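Local coordinates for putative mandelate racemase (Bordetella bronchiseptica, PDB 3OZY), which probably acts on acid sugars as a magnesium-dependent member of the enolase superfamily, although the reaction it catalyses is not established, at residues E228-S231 against G237-I240; G98-G103 against R259-D264; D57-K62 against H373-E378; L31-I36 against E329-H334. All blocks are in the same frame, centred on the assembly; numbering follows the deposited sequence.

From the N terminus, 31-36 on strand 32-42 opens interaction 4, 57-62 opens interaction 3, and 98-103 opens interaction 2. All three wait for partners much later in the chain. Interaction 1 closes first. It is a local loop between 228-231 and 237-240 inside one beta-alpha unit of the barrel. The return to 259-264 then closes interaction 2, so interaction 1 lies within its loop. Both lie within the loops of interactions 3 and 4. Residues 329-334 close interaction 4 and 373-378 close interaction 3, so these two cross. Interactions 2 and 4 tie the N-terminal domain to the barrel. Interaction 3 ties it to the C-terminal tail.

Interaction 1: E228-S231 against G237-I240; sequences EPLS and GHRI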
loop_
_atom_site.group_PDB
_atom_site.type_symbol
_atom_site.label_atom_id
_atom_site.label_comp_id
_atom_site.label_asym_id
_atom_site.label_seq_id
_atom_site.Cartn_x
_atom_site.Cartn_y
_atom_site.Cartn_z
ATOM N N GLU A 228 -7.429 -9.220 14.077
ATOM C CA GLU A 228 -6.561 -9.771 13.031
ATOM C C GLU A 228 -6.457 -11.295 13.121
ATOM O O GLU A 228 -5.367 -11.864 13.188
ATOM C CB GLU A 228 -5.172 -9.116 13.029
ATOM C CG GLU A 228 -5.188 -7.664 12.548
ATOM C CD GLU A 228 -3.817 -7.203 12.101
ATOM O OE1 GLU A 228 -2.811 -7.662 12.693
ATOM O OE2 GLU A 228 -3.730 -6.396 11.152
ATOM N N PRO A 229 -7.603 -11.980 13.094
ATOM C CA PRO A 229 -7.537 -13.443 13.193
ATOM C C PRO A 229 -6.825 -14.062 11.992
ATOM O O PRO A 229 -6.183 -15.109 12.134
ATOM C CB PRO A 229 -9.011 -13.852 13.195
ATOM C CG PRO A 229 -9.716 -12.730 12.453
ATOM C CD PRO A 229 -8.982 -11.492 12.912
ATOM N N LEU A 230 -6.933 -13.411 10.829
ATOM C CA LEU A 230 -6.397 -13.916 9.566
ATOM C C LEU A 230 -5.610 -12.824 8.873
ATOM O O LEU A 230 -5.667 -11.657 9.258
ATOM C CB LEU A 230 -7.542 -14.321 8.626
ATOM C CG LEU A 230 -8.570 -15.303 9.190
ATOM C CD1 LEU A 230 -9.782 -15.378 8.274
ATOM C CD2 LEU A 230 -7.959 -16.686 9.374
ATOM N N SER A 231 -4.898 -13.203 7.821
ATOM C CA SER A 231 -4.361 -12.231 6.885
ATOM C C SER A 231 -5.415 -11.186 6.548
ATOM O O SER A 231 -6.564 -11.530 6.231
ATOM C CB SER A 231 -3.967 -12.945 5.595
ATOM O OG SER A 231 -3.710 -11.991 4.572
ATOM N N GLY A 237 -12.440 -15.068 4.493
ATOM C CA GLY A 237 -12.185 -15.774 5.737
ATOM C C GLY A 237 -12.814 -15.082 6.931
ATOM O O GLY A 237 -13.323 -15.738 7.847
ATOM N N HIS A 238 -12.773 -13.754 6.940
ATOM C CA HIS A 238 -13.370 -13.004 8.039
ATOM C C HIS A 238 -14.891 -13.146 8.011
ATOM O O HIS A 238 -15.539 -13.250 9.057
ATOM C CB HIS A 238 -12.956 -11.528 7.963
ATOM C CG HIS A 238 -11.516 -11.267 8.309
ATOM N ND1 HIS A 238 -10.483 -11.465 7.417
ATOM C CD2 HIS A 238 -10.943 -10.782 9.439
ATOM C CE1 HIS A 238 -9.336 -11.128 7.985
ATOM N NE2 HIS A 238 -9.588 -10.703 9.211
ATOM N N ARG A 239 -15.470 -13.162 6.810
ATOM C CA ARG A 239 -16.902 -13.407 6.694
ATOM C C ARG A 239 -17.261 -14.774 7.276
ATOM O O ARG A 239 -18.247 -14.908 8.001
ATOM C CB ARG A 239 -17.383 -13.312 5.244
ATOM C CG ARG A 239 -18.912 -13.443 5.130
ATOM C CD ARG A 239 -19.371 -13.746 3.699
ATOM N NE ARG A 239 -18.973 -15.084 3.284
ATOM C CZ ARG A 239 -19.518 -16.208 3.742
ATOM N NH1 ARG A 239 -20.503 -16.166 4.637
ATOM N NH2 ARG A 239 -19.074 -17.380 3.305
ATOM N N ILE A 240 -16.453 -15.784 6.966
ATOM C CA ILE A 240 -16.696 -17.127 7.481
ATOM C C ILE A 240 -16.706 -17.132 9.011
ATOM O O ILE A 240 -17.576 -17.747 9.638
ATOM C CB ILE A 240 -15.663 -18.115 6.920
ATOM C CG1 ILE A 240 -15.901 -18.297 5.415
ATOM C CG2 ILE A 240 -15.746 -19.464 7.645
ATOM C CD1 ILE A 240 -14.786 -19.001 4.672
HETATM O O HOH W 1 -7.305 -9.301 9.904
#
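The imidazole of His-238 reaches from its helix into the bend formed by Pro-229, Leu-230 and Ser-231. Each of the three meets the ring differently. Leu-230 lies over one face, with CD1 4.0 Å above the ring plane and displaced toward the rim. Its CB also comes 3.7 Å from His-238 CE1. Ser-231 meets the edge instead: its carbonyl O lies near the ring plane, 3.3 Å from His-238 CE1. The pyrrolidine of Pro-229 approaches obliquely, with CG 3.8 Å from His-238 CD2. The His-238 first torsion (chi1 -71°) sets CG beside the backbone N and opposite the carbonyl carbon, and the ring extends toward the loop.

The loop follows strand 225-227, whose last residue, Glu-227, is a magnesium ligand. Helix 235-242 comes next, so the contact packs a helix of the beta-alpha barrel back on the loop that leads into it. Gly-237 matters at the near side of this helix. Having no side chain, it lets Leu-230 CD1 come within 3.3 Å of Gly-237 C, a tight approach. Leu-241 and Ala-211 also touch the Leu-230 side chain.

The polar corners of the ring have separate partners. A water joins the loop to the ring, 2.9 Å from Leu-230 O, to which it donates, and 2.8 Å from His-238 NE2. His-238 ND1 is hydrogen-bonded to Asp-234 O. Together these two partners fix the rotation of the imidazole. Tyr-265 packs against the ring edge-to-face.

Interaction 2: G98-G103 against R259-D264; sequences GHRSVG and RNAFND. With GOL (glycerol), chain M.
Arg-100 starts toward helix 258-267 with CG set opposite its own carbonyl carbon (chi1 -45°), then bends at the second torsion (chi2 -70°). Its guanidinium thereby lies against Asn-260 and Ala-261. The arginine precedes helix 102-122 of the N-terminal domain, and its target is a helix of the beta-alpha barrel. The contact therefore joins the two domains of this enolase-superfamily fold. It also borders the second subunit.

The guanidinium is covered on both faces. Ala-261 N lies 3.7 Å above one face, toward the rim, and His-99 CE1 lies over the opposite face. The Arg-100 side chain meets that of Asn-260 at about a right angle, with NH2 3.4 Å from Asn-260 CB. Arg-100 NH1 sits 3.5 Å from Ala-261 CB. Asn-260 OD1 is hydrogen-bonded to Thr-258 OG1.

Polar partners gather at the guanidinium edge. Arg-100 NH1 donates to glycerol O1 at 2.8 Å with a nearly straight angle of 169°, and glycerol O1 donates to Asp-264 OD2. Glycerol, probably from the crystallisation liquor, thus bridges Arg-100 and Asp-264. A water near the same plane also links Arg-100 NH2 and Asp-264 OD2. These two atoms are 4.5 Å apart, too far for a salt bridge. Arg-100 NH2 does make one with Asp-233 of the second subunit, and the glycerol is also hydrogen-bonded to Asp-264 and Arg-100 of that subunit. Behind the arginine, Ser-101 OG donates to Gly-98 O at 2.7 Å.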
loop_
_atom_site.group_PDB
_atom_site.type_symbol
_atom_site.label_atom_id
_atom_site.label_comp_id
_atom_site.label_asym_id
_atom_site.label_seq_id
_atom_site.Cartn_x
_atom_site.Cartn_y
_atom_site.Cartn_z
ATOM N N GLY A 98 1.342 4.003 -3.542
ATOM C CA GLY A 98 0.447 2.858 -3.439
ATOM C C GLY A 98 -0.778 3.155 -2.602
ATOM O O GLY A 98 -0.697 3.841 -1.582
ATOM N N HIS A 99 -1.925 2.639 -3.027
ATOM C CA HIS A 99 -3.181 3.045 -2.412
ATOM C C HIS A 99 -3.410 2.531 -0.973
ATOM O O HIS A 99 -4.222 3.116 -0.261
ATOM C CB HIS A 99 -4.371 2.712 -3.326
ATOM C CG HIS A 99 -4.644 1.246 -3.491
ATOM N ND1 HIS A 99 -5.925 0.741 -3.556
ATOM C CD2 HIS A 99 -3.815 0.182 -3.618
ATOM C CE1 HIS A 99 -5.873 -0.571 -3.712
ATOM N NE2 HIS A 99 -4.603 -0.937 -3.748
ATOM N N ARG A 100 -2.710 1.468 -0.554
ATOM C CA ARG A 100 -2.844 0.940 0.820
ATOM C C ARG A 100 -1.447 0.735 1.388
ATOM O O ARG A 100 -0.919 -0.381 1.410
ATOM C CB ARG A 100 -3.655 -0.363 0.839
ATOM C CG ARG A 100 -4.939 -0.332 -0.018
ATOM C CD ARG A 100 -6.037 0.577 0.571
ATOM N NE ARG A 100 -7.180 0.633 -0.348
ATOM C CZ ARG A 100 -8.092 -0.324 -0.477
ATOM N NH1 ARG A 100 -8.044 -1.398 0.296
ATOM N NH2 ARG A 100 -9.072 -0.198 -1.374
ATOM N N SER A 101 -0.846 1.825 1.850
ATOM C CA SER A 101 0.601 1.859 1.959
ATOM C C SER A 101 1.111 2.703 3.111
ATOM O O SER A 101 0.373 3.465 3.738
ATOM C CB SER A 101 1.165 2.468 0.674
ATOM O OG SER A 101 0.853 3.859 0.628
ATOM N N VAL A 102 2.415 2.582 3.343
ATOM C CA VAL A 102 3.144 3.491 4.215
ATOM C C VAL A 102 2.928 4.966 3.826
ATOM O O VAL A 102 3.027 5.850 4.678
ATOM C CB VAL A 102 4.655 3.130 4.238
ATOM C CG1 VAL A 102 5.281 3.285 2.853
ATOM C CG2 VAL A 102 5.402 3.934 5.287
ATOM N N GLY A 103 2.636 5.241 2.552
ATOM C CA GLY A 103 2.325 6.603 2.150
ATOM C C GLY A 103 1.030 7.110 2.771
ATOM O O GLY A 103 0.893 8.299 3.074
ATOM N N ARG A 259 -11.035 4.442 3.912
ATOM C CA ARG A 259 -12.398 3.953 4.014
ATOM C C ARG A 259 -12.700 2.883 2.961
ATOM O O ARG A 259 -13.634 2.098 3.129
ATOM C CB ARG A 259 -13.387 5.108 3.875
ATOM C CG ARG A 259 -13.520 5.652 2.471
ATOM C CD ARG A 259 -14.310 6.949 2.496
ATOM N NE ARG A 259 -13.513 8.054 3.031
ATOM C CZ ARG A 259 -13.987 9.274 3.268
ATOM N NH1 ARG A 259 -15.269 9.551 3.058
ATOM N NH2 ARG A 259 -13.182 10.215 3.731
ATOM N N ASN A 260 -11.919 2.849 1.882
ATOM C CA ASN A 260 -12.164 1.875 0.819
ATOM C C ASN A 260 -11.967 0.440 1.290
ATOM O O ASN A 260 -12.714 -0.462 0.907
ATOM C CB ASN A 260 -11.251 2.156 -0.371
ATOM C CG ASN A 260 -11.386 3.564 -0.875
ATOM O OD1 ASN A 260 -10.444 4.367 -0.810
ATOM N ND2 ASN A 260 -12.565 3.887 -1.366
ATOM N N ALA A 261 -10.954 0.223 2.125
ATOM C CA ALA A 261 -10.694 -1.114 2.654
ATOM C C ALA A 261 -11.867 -1.579 3.506
ATOM O O ALA A 261 -12.349 -2.709 3.384
ATOM C CB ALA A 261 -9.414 -1.119 3.489
ATOM N N PHE A 262 -12.330 -0.691 4.379
ATOM C CA PHE A 262 -13.405 -1.044 5.298
ATOM C C PHE A 262 -14.738 -1.237 4.579
ATOM O O PHE A 262 -15.532 -2.093 4.960
ATOM C CB PHE A 262 -13.461 -0.053 6.464
ATOM C CG PHE A 262 -12.203 -0.064 7.276
ATOM C CD1 PHE A 262 -11.999 -1.025 8.254
ATOM C CD2 PHE A 262 -11.176 0.815 6.986
ATOM C CE1 PHE A 262 -10.805 -1.063 8.979
ATOM C CE2 PHE A 262 -9.979 0.776 7.686
ATOM C CZ PHE A 262 -9.787 -0.168 8.690
ATOM N N ASN A 263 -14.963 -0.467 3.519
ATOM C CA ASN A 263 -16.157 -0.647 2.702
ATOM C C ASN A 263 -16.174 -2.046 2.096
ATOM O O ASN A 263 -17.209 -2.713 2.076
ATOM C CB ASN A 263 -16.219 0.421 1.613
ATOM C CG ASN A 263 -17.393 0.224 0.674
ATOM O OD1 ASN A 263 -17.209 -0.084 -0.511
ATOM N ND2 ASN A 263 -18.595 0.394 1.194
ATOM N N ASP A 264 -15.020 -2.513 1.636
ATOM C CA ASP A 264 -14.955 -3.866 1.090
ATOM C C ASP A 264 -15.284 -4.919 2.147
ATOM O O ASP A 264 -15.964 -5.894 1.856
ATOM C CB ASP A 264 -13.592 -4.146 0.463
ATOM C CG ASP A 264 -13.436 -3.516 -0.899
ATOM O OD1 ASP A 264 -14.461 -3.192 -1.533
ATOM O OD2 ASP A 264 -12.287 -3.354 -1.335
HETATM C C1 GOL M . -9.108 -4.622 -0.712
HETATM O O1 GOL M . -9.833 -3.503 -0.303
HETATM C C2 GOL M . -8.858 -4.637 -2.224
HETATM O O2 GOL M . -8.344 -5.887 -2.483
HETATM C C3 GOL M . -7.812 -3.633 -2.748
HETATM O O3 GOL M . -7.473 -3.834 -4.136
HETATM O O HOH W 2 -11.245 -1.409 -2.898
#

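Interaction 3: D57-K62 against H373-E378; sequences DLAVLK and HAWKGE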
loop_
_atom_site.group_PDB
_atom_site.type_symbol
_atom_site.label_atom_id
_atom_site.label_comp_id
_atom_site.label_asym_id
_atom_site.label_seq_id
_atom_site.Cartn_x
_atom_site.Cartn_y
_atom_site.Cartn_z
ATOM N N ASP A 57 9.614 1.929 8.496
ATOM C CA ASP A 57 10.975 2.461 8.422
ATOM C C ASP A 57 10.992 3.986 8.521
ATOM O O ASP A 57 10.268 4.674 7.799
ATOM C CB ASP A 57 11.652 2.031 7.129
ATOM C CG ASP A 57 13.090 2.478 7.068
ATOM O OD1 ASP A 57 13.948 1.779 7.646
ATOM O OD2 ASP A 57 13.359 3.546 6.470
ATOM N N LEU A 58 11.834 4.515 9.405
ATOM C CA LEU A 58 11.810 5.945 9.687
ATOM C C LEU A 58 12.309 6.786 8.515
ATOM O O LEU A 58 11.808 7.889 8.311
ATOM C CB LEU A 58 12.603 6.286 10.951
ATOM C CG LEU A 58 12.068 5.720 12.264
ATOM C CD1 LEU A 58 12.867 6.315 13.424
ATOM C CD2 LEU A 58 10.581 6.005 12.445
ATOM N N ALA A 59 13.287 6.282 7.762
ATOM C CA ALA A 59 13.784 7.020 6.597
ATOM C C ALA A 59 12.727 7.059 5.493
ATOM O O ALA A 59 12.536 8.095 4.848
ATOM C CB ALA A 59 15.081 6.424 6.088
ATOM N N VAL A 60 12.033 5.942 5.276
ATOM C CA VAL A 60 10.928 5.928 4.315
ATOM C C VAL A 60 9.867 6.960 4.703
ATOM O O VAL A 60 9.443 7.766 3.874
ATOM C CB VAL A 60 10.297 4.528 4.201
ATOM C CG1 VAL A 60 8.990 4.581 3.414
ATOM C CG2 VAL A 60 11.270 3.562 3.551
ATOM N N LEU A 61 9.453 6.960 5.967
ATOM C CA LEU A 61 8.475 7.931 6.432
ATOM C C LEU A 61 8.954 9.370 6.276
ATOM O O LEU A 61 8.206 10.239 5.812
ATOM C CB LEU A 61 8.123 7.668 7.893
ATOM C CG LEU A 61 7.168 6.507 8.195
ATOM C CD1 LEU A 61 7.114 6.257 9.691
ATOM C CD2 LEU A 61 5.764 6.780 7.663
ATOM N N LYS A 62 10.184 9.633 6.703
ATOM C CA LYS A 62 10.721 10.989 6.641
ATOM C C LYS A 62 10.738 11.516 5.210
ATOM O O LYS A 62 10.328 12.652 4.947
ATOM C CB LYS A 62 12.123 11.036 7.248
ATOM C CG LYS A 62 12.769 12.414 7.220
ATOM C CD LYS A 62 14.148 12.350 7.882
ATOM C CE LYS A 62 14.837 13.708 7.940
ATOM N NZ LYS A 62 14.180 14.655 8.884
ATOM N N HIS A 373 16.706 12.221 21.465
ATOM C CA HIS A 373 16.371 10.877 20.990
ATOM C C HIS A 373 16.326 10.745 19.473
ATOM O O HIS A 373 15.547 9.953 18.925
ATOM C CB HIS A 373 15.075 10.382 21.638
ATOM C CG HIS A 373 15.209 10.145 23.106
ATOM N ND1 HIS A 373 15.067 11.153 24.036
ATOM C CD2 HIS A 373 15.511 9.026 23.805
ATOM C CE1 HIS A 373 15.262 10.661 25.247
ATOM N NE2 HIS A 373 15.529 9.372 25.135
ATOM N N ALA A 374 17.178 11.499 18.794
ATOM C CA ALA A 374 17.296 11.363 17.349
ATOM C C ALA A 374 17.680 9.940 16.952
ATOM O O ALA A 374 18.577 9.329 17.535
ATOM C CB ALA A 374 18.299 12.367 16.797
ATOM N N TRP A 375 16.991 9.415 15.948
ATOM C CA TRP A 375 17.268 8.099 15.402
ATOM C C TRP A 375 18.678 8.029 14.831
ATOM O O TRP A 375 19.137 8.962 14.168
ATOM C CB TRP A 375 16.240 7.823 14.307
ATOM C CG TRP A 375 16.340 6.525 13.566
ATOM C CD1 TRP A 375 16.370 5.260 14.086
ATOM C CD2 TRP A 375 16.321 6.373 12.142
ATOM N NE1 TRP A 375 16.400 4.333 13.068
ATOM C CE2 TRP A 375 16.375 4.994 11.866
ATOM C CE3 TRP A 375 16.284 7.278 11.073
ATOM C CZ2 TRP A 375 16.385 4.493 10.561
ATOM C CZ3 TRP A 375 16.293 6.784 9.782
ATOM C CH2 TRP A 375 16.344 5.406 9.535
ATOM N N LYS A 376 19.360 6.918 15.092
ATOM C CA LYS A 376 20.709 6.705 14.569
ATOM C C LYS A 376 20.813 5.416 13.753
ATOM O O LYS A 376 21.881 4.812 13.653
ATOM C CB LYS A 376 21.742 6.718 15.703
ATOM C CG LYS A 376 21.818 8.042 16.443
ATOM C CD LYS A 376 22.849 7.998 17.561
ATOM C CE LYS A 376 22.835 9.289 18.365
ATOM N NZ LYS A 376 22.939 10.490 17.487
ATOM N N GLY A 377 19.694 4.991 13.176
ATOM C CA GLY A 377 19.672 3.803 12.339
ATOM C C GLY A 377 19.263 2.517 13.044
ATOM O O GLY A 377 19.269 1.454 12.428
ATOM N N GLU A 378 18.908 2.606 14.326
ATOM C CA GLU A 378 18.440 1.440 15.078
ATOM C C GLU A 378 17.191 0.840 14.429
ATOM O O GLU A 378 16.375 1.566 13.844
ATOM C CB GLU A 378 18.107 1.826 16.520
ATOM C CG GLU A 378 19.263 2.445 17.299
ATOM C CD GLU A 378 19.244 3.969 17.292
ATOM O OE1 GLU A 378 18.655 4.575 16.368
ATOM O OE2 GLU A 378 19.829 4.565 18.220
#
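Leu-58 sits on the indole of Trp-375. Its CD1 lies over the five-membered ring, 3.6 Å from the centroid and 17° off the normal, which is a CH-pi contact. The CB of Leu-58 lies on the same face, toward the rim and 3.8 Å from Trp-375 CE3. Ala-59 meets the far end of the indole, its CB 3.8 Å from Trp-375 CH2. On the other face of the indole, Gly-377 N lies 3.3 Å from the plane.

Trp-375 CG lies anti to the backbone N (chi1 179°), which carries the indole out toward the helix. Trp-375 NE1 donates to Glu-378 O at 2.9 Å, in the ring plane and on a carbonyl lone pair. The same carbonyl also receives Gln-34 NE2, from strand 32-42. The Leu-58 and Ala-59 contacts with Trp-375 join the tail after helix 367-372 to helix 58-73, the first helix of the N-terminal domain.

Asp-57 is the N-cap of that helix. Its OD2 takes the N-H of Val-60 at 3.0 Å on its anti lone pair. Asp-57 OD1 makes a salt bridge with Arg-63 of the second subunit, whose side chain also packs on Ala-59 and Trp-375.

Interaction 4: L31-I36 against E329-H334; sequences LNRQMI and EWDITH
Arg-33 and Asp-331 form a salt bridge between the two domains. Arg-33 NH1 donates to Asp-331 OD2 at 3.1 Å, and Asp-331 OD2 receives it on its syn lone pair. Arg-33 NH2 makes a weak bond to the same oxygen at 3.2 Å. The guanidinium and carboxylate planes are nearly coplanar, 20° apart, and OD2 sits at the guanidinium edge, tilted 22° from its plane.

Arg-33 is on strand 32-42 of the antiparallel sheet in the N-terminal domain. Asp-331 ends strand 328-331, which pairs in parallel with strand 139-146 and so closes the barrel. The arginine bends at its second torsion (chi2 -51°) and again at its third, which turns the guanidinium edge toward the end of that strand.

The other carboxylate oxygen is held by Thr-333. Asp-331 OD1 accepts from Thr-333 N at 2.9 Å, making an Asx turn, and from Thr-333 OG1 at 2.7 Å. The hydroxyl meets OD1 on its syn lone pair, while the backbone N-H arrives nearly along the C-O bond. Asp-331 OD2 is also hydrogen-bonded to Asn-335 ND2. So many donors would probably favour the charged carboxylate. Thr-333 OG1 and Arg-33 NH1 are 3.1 Å apart, which brings the turn's hydroxyl to the edge of the guanidinium.

A water at the same guanidinium edge accepts from Arg-33 NH1 and donates to His-334 O at 2.7 Å. Phe-306, from a loop, packs on both Arg-33 and Asp-331. The aliphatic part of the arginine meets the backbone here too, with Arg-33 CG 3.6 Å from His-334 O.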
loop_
_atom_site.group_PDB
_atom_site.type_symbol
_atom_site.label_atom_id
_atom_site.label_comp_id
_atom_site.label_asym_id
_atom_site.label_seq_id
_atom_site.Cartn_x
_atom_site.Cartn_y
_atom_site.Cartn_z
ATOM N N LEU A 31 12.205 -4.127 19.410
ATOM C CA LEU A 31 13.610 -3.817 19.665
ATOM C C LEU A 31 13.808 -2.389 20.170
ATOM O O LEU A 31 14.525 -2.162 21.150
ATOM C CB LEU A 31 14.432 -4.055 18.392
ATOM C CG LEU A 31 14.352 -5.468 17.798
ATOM C CD1 LEU A 31 15.061 -5.539 16.441
ATOM C CD2 LEU A 31 14.890 -6.525 18.767
ATOM N N ASN A 32 13.187 -1.425 19.497
ATOM C CA ASN A 32 13.219 -0.028 19.923
ATOM C C ASN A 32 11.886 0.594 19.579
ATOM O O ASN A 32 11.370 0.338 18.494
ATOM C CB ASN A 32 14.340 0.751 19.222
ATOM C CG ASN A 32 15.715 0.242 19.589
ATOM O OD1 ASN A 32 16.275 0.622 20.629
ATOM N ND2 ASN A 32 16.272 -0.622 18.746
ATOM N N ARG A 33 11.310 1.375 20.488
ATOM C CA ARG A 33 10.071 2.079 20.178
ATOM C C ARG A 33 10.407 3.375 19.450
ATOM O O ARG A 33 11.107 4.248 19.974
ATOM C CB ARG A 33 9.232 2.325 21.439
ATOM C CG ARG A 33 8.807 1.036 22.182
ATOM C CD ARG A 33 8.132 -0.011 21.259
ATOM N NE ARG A 33 6.890 0.491 20.670
ATOM C CZ ARG A 33 5.697 0.426 21.249
ATOM N NH1 ARG A 33 5.540 -0.144 22.438
ATOM N NH2 ARG A 33 4.642 0.928 20.625
ATOM N N GLN A 34 9.921 3.481 18.220
ATOM C CA GLN A 34 10.294 4.578 17.342
ATOM C C GLN A 34 9.069 5.329 16.848
ATOM O O GLN A 34 7.937 4.845 16.949
ATOM C CB GLN A 34 11.074 4.038 16.140
ATOM C CG GLN A 34 12.299 3.219 16.543
ATOM C CD GLN A 34 13.201 2.852 15.377
ATOM O OE1 GLN A 34 12.759 2.706 14.233
ATOM N NE2 GLN A 34 14.483 2.687 15.668
ATOM N N MET A 35 9.315 6.511 16.294
ATOM C CA MET A 35 8.260 7.285 15.654
ATOM C C MET A 35 8.871 8.375 14.805
ATOM O O MET A 35 10.058 8.705 14.933
ATOM C CB MET A 35 7.355 7.949 16.697
ATOM C CG MET A 35 8.035 9.086 17.462
ATOM S SD MET A 35 6.984 9.858 18.709
ATOM C CE MET A 35 5.786 10.674 17.653
ATOM N N ILE A 36 8.047 8.912 13.917
ATOM C CA ILE A 36 8.286 10.221 13.336
ATOM C C ILE A 36 7.399 11.225 14.052
ATOM O O ILE A 36 6.191 11.022 14.171
ATOM C CB ILE A 36 7.897 10.251 11.845
ATOM C CG1 ILE A 36 8.887 9.452 11.004
ATOM C CG2 ILE A 36 7.795 11.695 11.346
ATOM C CD1 ILE A 36 10.263 10.097 10.876
ATOM N N GLU A 329 -7.760 1.458 23.065
ATOM C CA GLU A 329 -6.457 0.812 23.204
ATOM C C GLU A 329 -5.432 1.697 23.914
ATOM O O GLU A 329 -5.178 2.826 23.496
ATOM C CB GLU A 329 -5.921 0.389 21.831
ATOM C CG GLU A 329 -4.595 -0.344 21.924
ATOM C CD GLU A 329 -4.169 -0.993 20.621
ATOM O OE1 GLU A 329 -4.449 -0.444 19.527
ATOM O OE2 GLU A 329 -3.522 -2.062 20.682
ATOM N N TRP A 330 -4.835 1.164 24.981
ATOM C CA TRP A 330 -3.782 1.872 25.703
ATOM C C TRP A 330 -2.550 0.989 25.890
ATOM O O TRP A 330 -2.565 0.045 26.680
ATOM C CB TRP A 330 -4.274 2.401 27.063
ATOM C CG TRP A 330 -3.324 3.435 27.589
ATOM C CD1 TRP A 330 -2.095 3.209 28.141
ATOM C CD2 TRP A 330 -3.496 4.858 27.551
ATOM N NE1 TRP A 330 -1.493 4.408 28.448
ATOM C CE2 TRP A 330 -2.336 5.433 28.108
ATOM C CE3 TRP A 330 -4.526 5.700 27.119
ATOM C CZ2 TRP A 330 -2.171 6.816 28.233
ATOM C CZ3 TRP A 330 -4.367 7.069 27.249
ATOM C CH2 TRP A 330 -3.194 7.614 27.795
ATOM N N ASP A 331 -1.486 1.323 25.169
ATOM C CA ASP A 331 -0.199 0.621 25.223
ATOM C C ASP A 331 0.375 0.649 26.638
ATOM O O ASP A 331 0.707 1.727 27.147
ATOM C CB ASP A 331 0.755 1.358 24.262
ATOM C CG ASP A 331 2.153 0.752 24.155
ATOM O OD1 ASP A 331 2.523 -0.173 24.906
ATOM O OD2 ASP A 331 2.899 1.240 23.271
ATOM N N ILE A 332 0.504 -0.530 27.256
ATOM C CA ILE A 332 1.086 -0.635 28.603
ATOM C C ILE A 332 2.473 -1.268 28.605
ATOM O O ILE A 332 3.038 -1.549 29.671
ATOM C CB ILE A 332 0.148 -1.356 29.620
ATOM C CG1 ILE A 332 -0.354 -2.726 29.115
ATOM C CG2 ILE A 332 -1.027 -0.456 29.960
ATOM C CD1 ILE A 332 0.716 -3.729 28.731
ATOM N N THR A 333 3.030 -1.494 27.421
ATOM C CA THR A 333 4.371 -2.063 27.314
ATOM C C THR A 333 5.424 -0.976 27.551
ATOM O O THR A 333 5.097 0.207 27.625
ATOM C CB THR A 333 4.603 -2.753 25.938
ATOM O OG1 THR A 333 4.717 -1.764 24.905
ATOM C CG2 THR A 333 3.453 -3.691 25.610
ATOM N N HIS A 334 6.688 -1.370 27.660
ATOM C CA HIS A 334 7.740 -0.385 27.877
ATOM C C HIS A 334 7.893 0.534 26.669
ATOM O O HIS A 334 8.271 0.086 25.594
ATOM C CB HIS A 334 9.073 -1.072 28.157
ATOM C CG HIS A 334 10.162 -0.104 28.472
ATOM N ND1 HIS A 334 10.599 0.128 29.759
ATOM C CD2 HIS A 334 10.860 0.738 27.676
ATOM C CE1 HIS A 334 11.541 1.055 29.736
ATOM N NE2 HIS A 334 11.719 1.439 28.484
HETATM O O HOH W 3 7.344 -1.913 24.017
#